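Local structure of aldo-keto reductase AKR2E4 (Bombyx mori, 3WCZ) at residues K92-R95 and D96-V99; T139-G142 and M143-R147; S225-P228 and T229-A232; R238-V241 and G242-L245. The protein reduces 3-dehydroecdysone in an NADP-dependent reaction, acts less well on phenylglyoxal and isatin, and may take part in regulating the silkworm's moult. All coordinates share one frame; numbering follows the deposited sequence.

Interaction 1: K92-R95 and D96-V99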
loop_
_atom_site.group_PDB
_atom_site.type_symbol
_atom_site.label_atom_id
_atom_site.label_comp_id
_atom_site.label_asym_id
_atom_site.label_seq_id
_atom_site.Cartn_x
_atom_site.Cartn_y
_atom_site.Cartn_z
ATOM N N LYS A 92 -16.671 7.652 5.419
ATOM C CA LYS A 92 -16.201 8.720 6.284
ATOM C C LYS A 92 -15.648 9.894 5.485
ATOM O O LYS A 92 -14.666 10.541 5.895
ATOM C CB LYS A 92 -15.125 8.234 7.269
ATOM C CG LYS A 92 -15.560 7.075 8.183
ATOM C CD LYS A 92 -16.716 7.412 9.100
ATOM C CE LYS A 92 -17.059 6.202 9.965
ATOM N NZ LYS A 92 -18.115 6.490 10.920
ATOM N N HIS A 93 -16.284 10.207 4.359
ATOM C CA HIS A 93 -15.749 11.216 3.458
ATOM C C HIS A 93 -16.168 12.658 3.735
ATOM O O HIS A 93 -15.586 13.586 3.175
ATOM C CB HIS A 93 -16.028 10.838 2.006
ATOM C CG HIS A 93 -15.031 9.876 1.438
ATOM N ND1 HIS A 93 -14.665 9.910 0.116
ATOM C CD2 HIS A 93 -14.295 8.892 2.009
ATOM C CE1 HIS A 93 -13.760 8.967 -0.116
ATOM N NE2 HIS A 93 -13.533 8.324 1.016
ATOM N N ALA A 94 -17.206 12.886 4.539
ATOM C CA ALA A 94 -17.538 14.280 4.830
ATOM C C ALA A 94 -16.387 14.916 5.587
ATOM O O ALA A 94 -15.727 14.260 6.379
ATOM C CB ALA A 94 -18.832 14.361 5.616
ATOM N N ARG A 95 -16.166 16.209 5.386
ATOM C CA ARG A 95 -15.015 16.859 5.993
ATOM C C ARG A 95 -14.897 16.549 7.488
ATOM O O ARG A 95 -13.837 16.182 7.977
ATOM C CB ARG A 95 -15.046 18.378 5.740
ATOM C CG ARG A 95 -13.931 19.161 6.447
ATOM C CD ARG A 95 -14.374 19.795 7.763
ATOM N NE ARG A 95 -15.610 20.570 7.620
ATOM C CZ ARG A 95 -15.666 21.827 7.190
ATOM N NH1 ARG A 95 -14.556 22.482 6.861
ATOM N NH2 ARG A 95 -16.844 22.428 7.092
ATOM N N ASP A 96 -15.999 16.722 8.203
ATOM C CA ASP A 96 -16.024 16.594 9.661
ATOM C C ASP A 96 -15.864 15.180 10.170
ATOM O O ASP A 96 -15.671 14.993 11.354
ATOM C CB ASP A 96 -17.330 17.167 10.197
ATOM C CG ASP A 96 -17.516 18.616 9.826
ATOM O OD1 ASP A 96 -17.637 18.889 8.620
ATOM O OD2 ASP A 96 -17.563 19.456 10.758
ATOM N N GLN A 97 -15.918 14.192 9.279
ATOM C CA GLN A 97 -15.756 12.791 9.679
ATOM C C GLN A 97 -14.300 12.345 9.673
ATOM O O GLN A 97 -13.972 11.326 10.271
ATOM C CB GLN A 97 -16.535 11.879 8.736
ATOM C CG GLN A 97 -18.014 12.044 8.836
ATOM C CD GLN A 97 -18.686 11.114 7.837
ATOM O OE1 GLN A 97 -18.600 11.316 6.611
ATOM N NE2 GLN A 97 -19.336 10.064 8.348
ATOM N N VAL A 98 -13.435 13.083 8.997
ATOM C CA VAL A 98 -12.074 12.608 8.745
ATOM C C VAL A 98 -11.269 12.526 10.041
ATOM O O VAL A 98 -10.671 11.469 10.348
ATOM C CB VAL A 98 -11.375 13.469 7.663
ATOM C CG1 VAL A 98 -9.925 13.035 7.439
ATOM C CG2 VAL A 98 -12.153 13.415 6.350
ATOM N N VAL A 99 -11.218 13.596 10.815
ATOM C CA VAL A 99 -10.447 13.580 12.041
ATOM C C VAL A 99 -10.970 12.512 13.018
ATOM O O VAL A 99 -10.169 11.746 13.555
ATOM C CB VAL A 99 -10.302 15.011 12.658
ATOM C CG1 VAL A 99 -9.753 14.961 14.075
ATOM C CG2 VAL A 99 -9.388 15.862 11.775
HETATM O O HOH W 1 -19.115 9.754 11.224
HETATM O O HOH W 2 -12.516 16.152 10.353
HETATM O O HOH W 3 -19.129 20.887 7.514
#
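Gln97 N returns to Ala94 O (2.9 Å) and Val98 N to Arg95 O (3.3 Å), winding the loop into the first turn of helix 95-109. Gln97 then reaches back over that turn. Its CG stands beside the backbone N (chi1 -67°) and the chain runs on extended, which brings OE1 to Ala94 N at 2.9 Å. The N-H lies in the carbonyl plane on a lone pair, though bent to 147° at the hydrogen. Gln97 NE2 meets Lys92 CD at 3.8 Å where the two chains cross at about a right angle, and it gives a proton to a water that also takes a weak bond from Lys92 NZ. With an alanine in place of Gln97, Ala94 N would probably lose its acceptor and the Lys92 chain a neighbour to lie across. On the outer side Arg95, in one of its two modelled conformers, doubles back so that NE salt-bridges Asp96 OD1 at 2.8 Å. That oxygen lies in the guanidinium plane but is met from above the carboxylate, the two planes standing 86° apart. The glutamine-to-backbone bond supplies one half of a capping box, here opening the helix that follows strand 83-88 of the TIM barrel.

Interaction 2: T139-G142 and M143-R147; sequences TWQG and MQDAR
Trp140 spreads its indole along helix 136-148 of the TIM barrel, and Met143 and Gln144, one turn on, pack against the same face of it. Regular helical bonds underlie the contact, among them Gln144 N to Trp140 O at 2.8 Å. The inner side is the tight one. Met143 CB rides 3.7 Å above the indole plane, offset toward the rim, and Met143 CG is 3.8 Å from Trp140 CE3. At the other end of the indole, Gln144 CG makes an off-centre CH-pi contact, 4.3 Å from the centroid of the five-membered ring. Trp140 is brought over these neighbours by a first torsion that turns CG away from the backbone N (chi1 -171°), while its NE1 bonds to Ile174 O in the loop beyond. The Gln144 amide is inclined 53° to the ring, and its OE1 takes weak bonds from the backbone N of Tyr173 and Ile174. Exchanging Gln144 for alanine would probably bare part of the indole and deprive those two amides of this weak acceptor. Round the helix, toward solvent, the fit is loose: Gln141 CG and Asp145 OD1 are 4.4 Å apart, and both side chains touch Arg95 of helix 95-109. Strands 114-119 and 152-158 cover the buried side, where the Met143 chain is bent about both its CB-CG and CG-SD bonds. That CG sits 3.4 Å from Thr139 O, the same oxygen that accepts Met143 N at 3.0 Å.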
loop_
_atom_site.group_PDB
_atom_site.type_symbol
_atom_site.label_atom_id
_atom_site.label_comp_id
_atom_site.label_asym_id
_atom_site.label_seq_id
_atom_site.Cartn_x
_atom_site.Cartn_y
_atom_site.Cartn_z
ATOM N N THR A 139 -13.164 15.811 1.309
ATOM C CA THR A 139 -12.517 14.840 2.164
ATOM C C THR A 139 -11.065 15.281 2.391
ATOM O O THR A 139 -10.517 15.176 3.491
ATOM C CB THR A 139 -12.561 13.466 1.478
ATOM O OG1 THR A 139 -13.894 13.211 1.016
ATOM C CG2 THR A 139 -12.111 12.351 2.406
ATOM N N TRP A 140 -10.441 15.773 1.320
ATOM C CA TRP A 140 -9.043 16.193 1.382
ATOM C C TRP A 140 -8.883 17.366 2.339
ATOM O O TRP A 140 -7.841 17.473 3.013
ATOM C CB TRP A 140 -8.517 16.523 -0.019
ATOM C CG TRP A 140 -7.040 16.744 -0.054
ATOM C CD1 TRP A 140 -6.397 17.921 -0.281
ATOM C CD2 TRP A 140 -6.026 15.774 0.185
ATOM N NE1 TRP A 140 -5.039 17.739 -0.204
ATOM C CE2 TRP A 140 -4.787 16.417 0.059
ATOM C CE3 TRP A 140 -6.048 14.406 0.499
ATOM C CZ2 TRP A 140 -3.577 15.749 0.236
ATOM C CZ3 TRP A 140 -4.856 13.759 0.680
ATOM C CH2 TRP A 140 -3.645 14.419 0.548
ATOM N N GLN A 141 -9.872 18.244 2.438
ATOM C CA GLN A 141 -9.762 19.274 3.428
ATOM C C GLN A 141 -9.748 18.713 4.851
ATOM O O GLN A 141 -8.993 19.188 5.697
ATOM C CB GLN A 141 -10.867 20.261 3.262
ATOM C CG GLN A 141 -10.666 21.321 4.211
ATOM C CD GLN A 141 -11.631 22.378 4.015
ATOM O OE1 GLN A 141 -12.311 22.442 2.984
ATOM N NE2 GLN A 141 -11.714 23.250 4.998
ATOM N N GLY A 142 -10.513 17.651 5.105
ATOM C CA GLY A 142 -10.442 16.969 6.382
ATOM C C GLY A 142 -9.055 16.358 6.593
ATOM O O GLY A 142 -8.564 16.325 7.711
ATOM N N MET A 143 -8.458 15.822 5.523
ATOM C CA MET A 143 -7.104 15.281 5.585
ATOM C C MET A 143 -6.105 16.382 5.946
ATOM O O MET A 143 -5.217 16.155 6.779
ATOM C CB MET A 143 -6.694 14.610 4.269
ATOM C CG MET A 143 -7.592 13.439 3.866
ATOM S SD MET A 143 -7.544 11.977 4.946
ATOM C CE MET A 143 -5.983 11.272 4.404
ATOM N N GLN A 144 -6.243 17.556 5.318
ATOM C CA GLN A 144 -5.381 18.703 5.612
ATOM C C GLN A 144 -5.523 19.093 7.069
ATOM O O GLN A 144 -4.537 19.389 7.727
ATOM C CB GLN A 144 -5.694 19.870 4.654
ATOM C CG GLN A 144 -5.243 19.586 3.233
ATOM C CD GLN A 144 -5.669 20.588 2.200
ATOM O OE1 GLN A 144 -4.963 20.760 1.176
ATOM N NE2 GLN A 144 -6.759 21.301 2.451
ATOM N N ASP A 145 -6.741 19.041 7.590
ATOM C CA ASP A 145 -6.976 19.324 9.007
ATOM C C ASP A 145 -6.267 18.309 9.929
ATOM O O ASP A 145 -5.653 18.691 10.924
ATOM C CB ASP A 145 -8.476 19.308 9.328
ATOM C CG ASP A 145 -9.269 20.426 8.650
ATOM O OD1 ASP A 145 -8.686 21.420 8.195
ATOM O OD2 ASP A 145 -10.511 20.249 8.585
ATOM N N ALA A 146 -6.364 17.020 9.604
ATOM C CA ALA A 146 -5.697 15.998 10.413
ATOM C C ALA A 146 -4.193 16.222 10.451
ATOM O O ALA A 146 -3.578 16.015 11.496
ATOM C CB ALA A 146 -5.988 14.628 9.888
ATOM N N ARG A 147 -3.612 16.641 9.328
ATOM C CA ARG A 147 -2.185 16.946 9.281
ATOM C C ARG A 147 -1.872 18.178 10.150
ATOM O O ARG A 147 -0.912 18.163 10.929
ATOM C CB ARG A 147 -1.770 17.189 7.839
ATOM C CG ARG A 147 -0.283 17.434 7.616
ATOM C CD ARG A 147 -0.158 18.092 6.218
ATOM N NE ARG A 147 0.960 19.029 6.044
ATOM C CZ ARG A 147 2.215 18.609 5.961
ATOM N NH1 ARG A 147 2.480 17.308 6.096
ATOM N NH2 ARG A 147 3.202 19.470 5.772
#

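Interaction 3: S225-P228 and T229-A232; sequences SDDP and TLTA
The carboxylate of Asp227 is the flat group that works across this turn, and it does so through an oxygen rather than by stacking: Leu230 N comes to the anti lone pair of OD1, 3.2 Å away and fairly straight at 158°. Thr229 N also approaches OD1, at 2.8 Å, but its bond is weak because it is bent to 125°. Asp227 and Thr229 run side by side, pointing the same way, and Thr229 CB closes to 3.1 Å from OD1. The other oxygen, OD2, takes a proton from a water that also binds Thr229 OG1. With CG swung opposite the backbone N (chi1 175°), the carboxylate folds under the start of helix 228-237 as its N-cap, and Pro228, the first helical residue, has no N-H to satisfy. Above the cap, Thr231 N bonds to Asp227 O at 2.9 Å, nearly along the C=O axis. Thr231 CG2 presses on the same carbonyl, 3.3 Å from Asp227 O, and extends to Ser225 O at 3.6 Å. Its OG1 is joined by one water to Asp226 O and by another to Pro228 O. Phe288 lies against Asp227 and Thr229, while Leu230 packs inward on helix 241-251. A negative charge set at the amino end of a helix would be favoured by the helix dipole and the two N-H groups, which probably keep Asp227 ionised.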
loop_
_atom_site.group_PDB
_atom_site.type_symbol
_atom_site.label_atom_id
_atom_site.label_comp_id
_atom_site.label_asym_id
_atom_site.label_seq_id
_atom_site.Cartn_x
_atom_site.Cartn_y
_atom_site.Cartn_z
ATOM N N SER A 225 4.180 -18.808 -11.539
ATOM C CA SER A 225 5.425 -18.797 -10.762
ATOM C C SER A 225 6.587 -19.537 -11.448
ATOM O O SER A 225 7.748 -19.283 -11.136
ATOM C CB SER A 225 5.198 -19.358 -9.355
ATOM O OG SER A 225 4.831 -20.726 -9.429
ATOM N N ASP A 226 6.273 -20.448 -12.366
ATOM C CA ASP A 226 7.312 -21.167 -13.113
ATOM C C ASP A 226 7.540 -20.581 -14.497
ATOM O O ASP A 226 8.177 -21.175 -15.332
ATOM C CB ASP A 226 7.011 -22.677 -13.179
ATOM C CG ASP A 226 5.724 -23.001 -13.879
ATOM O OD1 ASP A 226 4.913 -22.101 -14.175
ATOM O OD2 ASP A 226 5.511 -24.207 -14.154
ATOM N N ASP A 227 7.055 -19.363 -14.719
ATOM C CA ASP A 227 7.245 -18.700 -16.000
ATOM C C ASP A 227 8.738 -18.590 -16.309
ATOM O O ASP A 227 9.516 -18.185 -15.468
ATOM C CB ASP A 227 6.637 -17.302 -15.966
ATOM C CG ASP A 227 6.915 -16.523 -17.231
ATOM O OD1 ASP A 227 7.969 -15.838 -17.287
ATOM O OD2 ASP A 227 6.102 -16.626 -18.167
ATOM N N PRO A 228 9.155 -18.937 -17.542
ATOM C CA PRO A 228 10.591 -18.941 -17.849
ATOM C C PRO A 228 11.285 -17.590 -17.725
ATOM O O PRO A 228 12.453 -17.532 -17.381
ATOM C CB PRO A 228 10.641 -19.414 -19.312
ATOM C CG PRO A 228 9.397 -20.221 -19.488
ATOM C CD PRO A 228 8.356 -19.596 -18.592
ATOM N N THR A 229 10.575 -16.497 -18.000
ATOM C CA THR A 229 11.195 -15.181 -17.855
ATOM C C THR A 229 11.498 -14.920 -16.371
ATOM O O THR A 229 12.604 -14.526 -15.991
ATOM C CB THR A 229 10.291 -14.074 -18.438
ATOM O OG1 THR A 229 10.174 -14.266 -19.851
ATOM C CG2 THR A 229 10.874 -12.694 -18.156
ATOM N N LEU A 230 10.521 -15.170 -15.520
ATOM C CA LEU A 230 10.694 -14.958 -14.087
ATOM C C LEU A 230 11.723 -15.903 -13.484
ATOM O O LEU A 230 12.516 -15.499 -12.664
ATOM C CB LEU A 230 9.352 -15.094 -13.356
ATOM C CG LEU A 230 8.288 -14.064 -13.761
ATOM C CD1 LEU A 230 7.018 -14.306 -12.931
ATOM C CD2 LEU A 230 8.748 -12.629 -13.607
ATOM N N THR A 231 11.717 -17.171 -13.878
ATOM C CA THR A 231 12.633 -18.102 -13.234
ATOM C C THR A 231 14.066 -17.870 -13.715
ATOM O O THR A 231 14.985 -18.075 -12.957
ATOM C CB THR A 231 12.227 -19.550 -13.424
ATOM O OG1 THR A 231 12.224 -19.821 -14.818
ATOM C CG2 THR A 231 10.829 -19.791 -12.880
ATOM N N ALA A 232 14.239 -17.376 -14.940
ATOM C CA ALA A 232 15.572 -17.047 -15.418
ATOM C C ALA A 232 16.139 -15.872 -14.629
ATOM O O ALA A 232 17.329 -15.844 -14.298
ATOM C CB ALA A 232 15.546 -16.730 -16.901
HETATM O O HOH W 4 10.766 -22.286 -15.356
HETATM O O HOH W 5 7.902 -15.763 -20.423
HETATM O O HOH W 6 14.016 -19.973 -17.489
#

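Interaction 4: R238-V241 and G242-L245; sequences RKSV and GQIL
Gln243 leaves helix 241-251 near its start and folds back onto Ser240. Its CB sits 3.6 Å from Ser240 OG, and CG comes closer to that oxygen, at 3.3 Å. From there the extended chain lays CD 3.8 Å from Lys239 CD, the two side chains crossing at about a right angle. At the tip, OE1 accepts from Ser240 N at 2.8 Å, almost straight at 171°, with the N-H in the carbonyl plane on a lone pair. Ser240 OG adds a weak bond to OE1 at 3.3 Å. NE2 gives a proton to Gln268 O, the backbone carbonyl of a residue that binds NADP. The return bond runs from Gln243 N to Ser240 OG at 3.1 Å; chi1 of 70° tucks that hydroxyl between the serine's own N and carbonyl carbon, facing the helix end. The two reciprocal bonds make a capping box, with Ser240 as the N-cap. Farther round the turn, Val241 CG1 and Leu245 CD1 lie alongside at 4.1 Å, next to Leu230 of the preceding helix. Lys239 sends NZ away to a salt bridge with Asp274. OE1 has one strong donor and one weak one, and NE2 a carbonyl, which should set the amide's rotation and is consistent with Gln243 steadying the Gln268 backbone from the second shell.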
loop_
_atom_site.group_PDB
_atom_site.type_symbol
_atom_site.label_atom_id
_atom_site.label_comp_id
_atom_site.label_asym_id
_atom_site.label_seq_id
_atom_site.Cartn_x
_atom_site.Cartn_y
_atom_site.Cartn_z
ATOM N N ARG A 238 20.155 -15.076 -8.097
ATOM C CA ARG A 238 20.124 -15.923 -6.895
ATOM C C ARG A 238 19.089 -15.424 -5.895
ATOM O O ARG A 238 19.341 -15.311 -4.696
ATOM C CB ARG A 238 21.503 -16.027 -6.251
ATOM C CG ARG A 238 22.526 -16.631 -7.176
ATOM C CD ARG A 238 23.918 -16.640 -6.563
ATOM N NE ARG A 238 24.427 -15.283 -6.382
ATOM C CZ ARG A 238 25.383 -14.958 -5.518
ATOM N NH1 ARG A 238 25.933 -15.896 -4.751
ATOM N NH2 ARG A 238 25.784 -13.698 -5.422
ATOM N N LYS A 239 17.908 -15.137 -6.422
ATOM C CA LYS A 239 16.805 -14.598 -5.654
ATOM C C LYS A 239 15.588 -15.435 -5.969
ATOM O O LYS A 239 15.615 -16.295 -6.876
ATOM C CB LYS A 239 16.589 -13.124 -6.022
ATOM C CG LYS A 239 17.708 -12.223 -5.589
ATOM C CD LYS A 239 17.571 -11.910 -4.115
ATOM C CE LYS A 239 18.744 -11.154 -3.606
ATOM N NZ LYS A 239 18.511 -10.820 -2.183
ATOM N N SER A 240 14.524 -15.280 -5.192
ATOM C CA SER A 240 13.297 -15.975 -5.484
ATOM C C SER A 240 12.479 -15.201 -6.510
ATOM O O SER A 240 12.727 -14.022 -6.725
ATOM C CB SER A 240 12.471 -16.162 -4.227
ATOM O OG SER A 240 11.971 -14.894 -3.811
ATOM N N VAL A 241 11.486 -15.827 -7.120
ATOM C CA VAL A 241 10.602 -15.145 -8.056
ATOM C C VAL A 241 9.877 -14.011 -7.331
ATOM O O VAL A 241 9.697 -12.934 -7.895
ATOM C CB VAL A 241 9.588 -16.121 -8.738
ATOM C CG1 VAL A 241 8.445 -15.360 -9.433
ATOM C CG2 VAL A 241 10.319 -17.004 -9.733
ATOM N N GLY A 242 9.485 -14.226 -6.080
ATOM C CA GLY A 242 8.839 -13.166 -5.323
ATOM C C GLY A 242 9.759 -11.961 -5.208
ATOM O O GLY A 242 9.324 -10.806 -5.312
ATOM N N GLN A 243 11.042 -12.187 -4.929
ATOM C CA GLN A 243 11.983 -11.089 -4.807
ATOM C C GLN A 243 12.176 -10.357 -6.135
ATOM O O GLN A 243 12.362 -9.138 -6.149
ATOM C CB GLN A 243 13.306 -11.569 -4.214
ATOM C CG GLN A 243 13.164 -12.010 -2.780
ATOM C CD GLN A 243 14.360 -12.786 -2.249
ATOM O OE1 GLN A 243 14.936 -13.640 -2.946
ATOM N NE2 GLN A 243 14.761 -12.485 -1.034
ATOM N N ILE A 244 12.167 -11.098 -7.248
ATOM C CA ILE A 244 12.237 -10.464 -8.555
ATOM C C ILE A 244 11.046 -9.528 -8.776
ATOM O O ILE A 244 11.213 -8.393 -9.235
ATOM C CB ILE A 244 12.293 -11.540 -9.690
ATOM C CG1 ILE A 244 13.539 -12.424 -9.590
ATOM C CG2 ILE A 244 12.201 -10.886 -11.067
ATOM C CD1 ILE A 244 14.838 -11.678 -9.637
ATOM N N LEU A 245 9.854 -10.010 -8.447
ATOM C CA LEU A 245 8.651 -9.202 -8.629
ATOM C C LEU A 245 8.660 -7.936 -7.794
ATOM O O LEU A 245 8.247 -6.878 -8.276
ATOM C CB LEU A 245 7.425 -10.028 -8.276
ATOM C CG LEU A 245 7.149 -11.218 -9.217
ATOM C CD1 LEU A 245 6.047 -12.098 -8.688
ATOM C CD2 LEU A 245 6.786 -10.750 -10.630
#

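In the fold
From the N terminus, interaction 1 closes the loop after strand 83-88 and starts helix 95-109. Interaction 2 lies in the middle of helix 136-148, and the two helices pack together: Val98 CG1 meets Met143 SD at 3.6 Å, and His93 O probably bonds Thr139 OG1. On the opposite side of the chain's centre, interaction 3 caps helix 228-237 after strand 202-206, and interaction 4 ends the short link to helix 241-251. These two also touch, Leu230 CD1 lying 3.9 Å from Val241 CG1. None nests or crosses; all four follow in series. The two pairs stand at opposite flanks of the barrel, their centres about 39 to 46 Å apart.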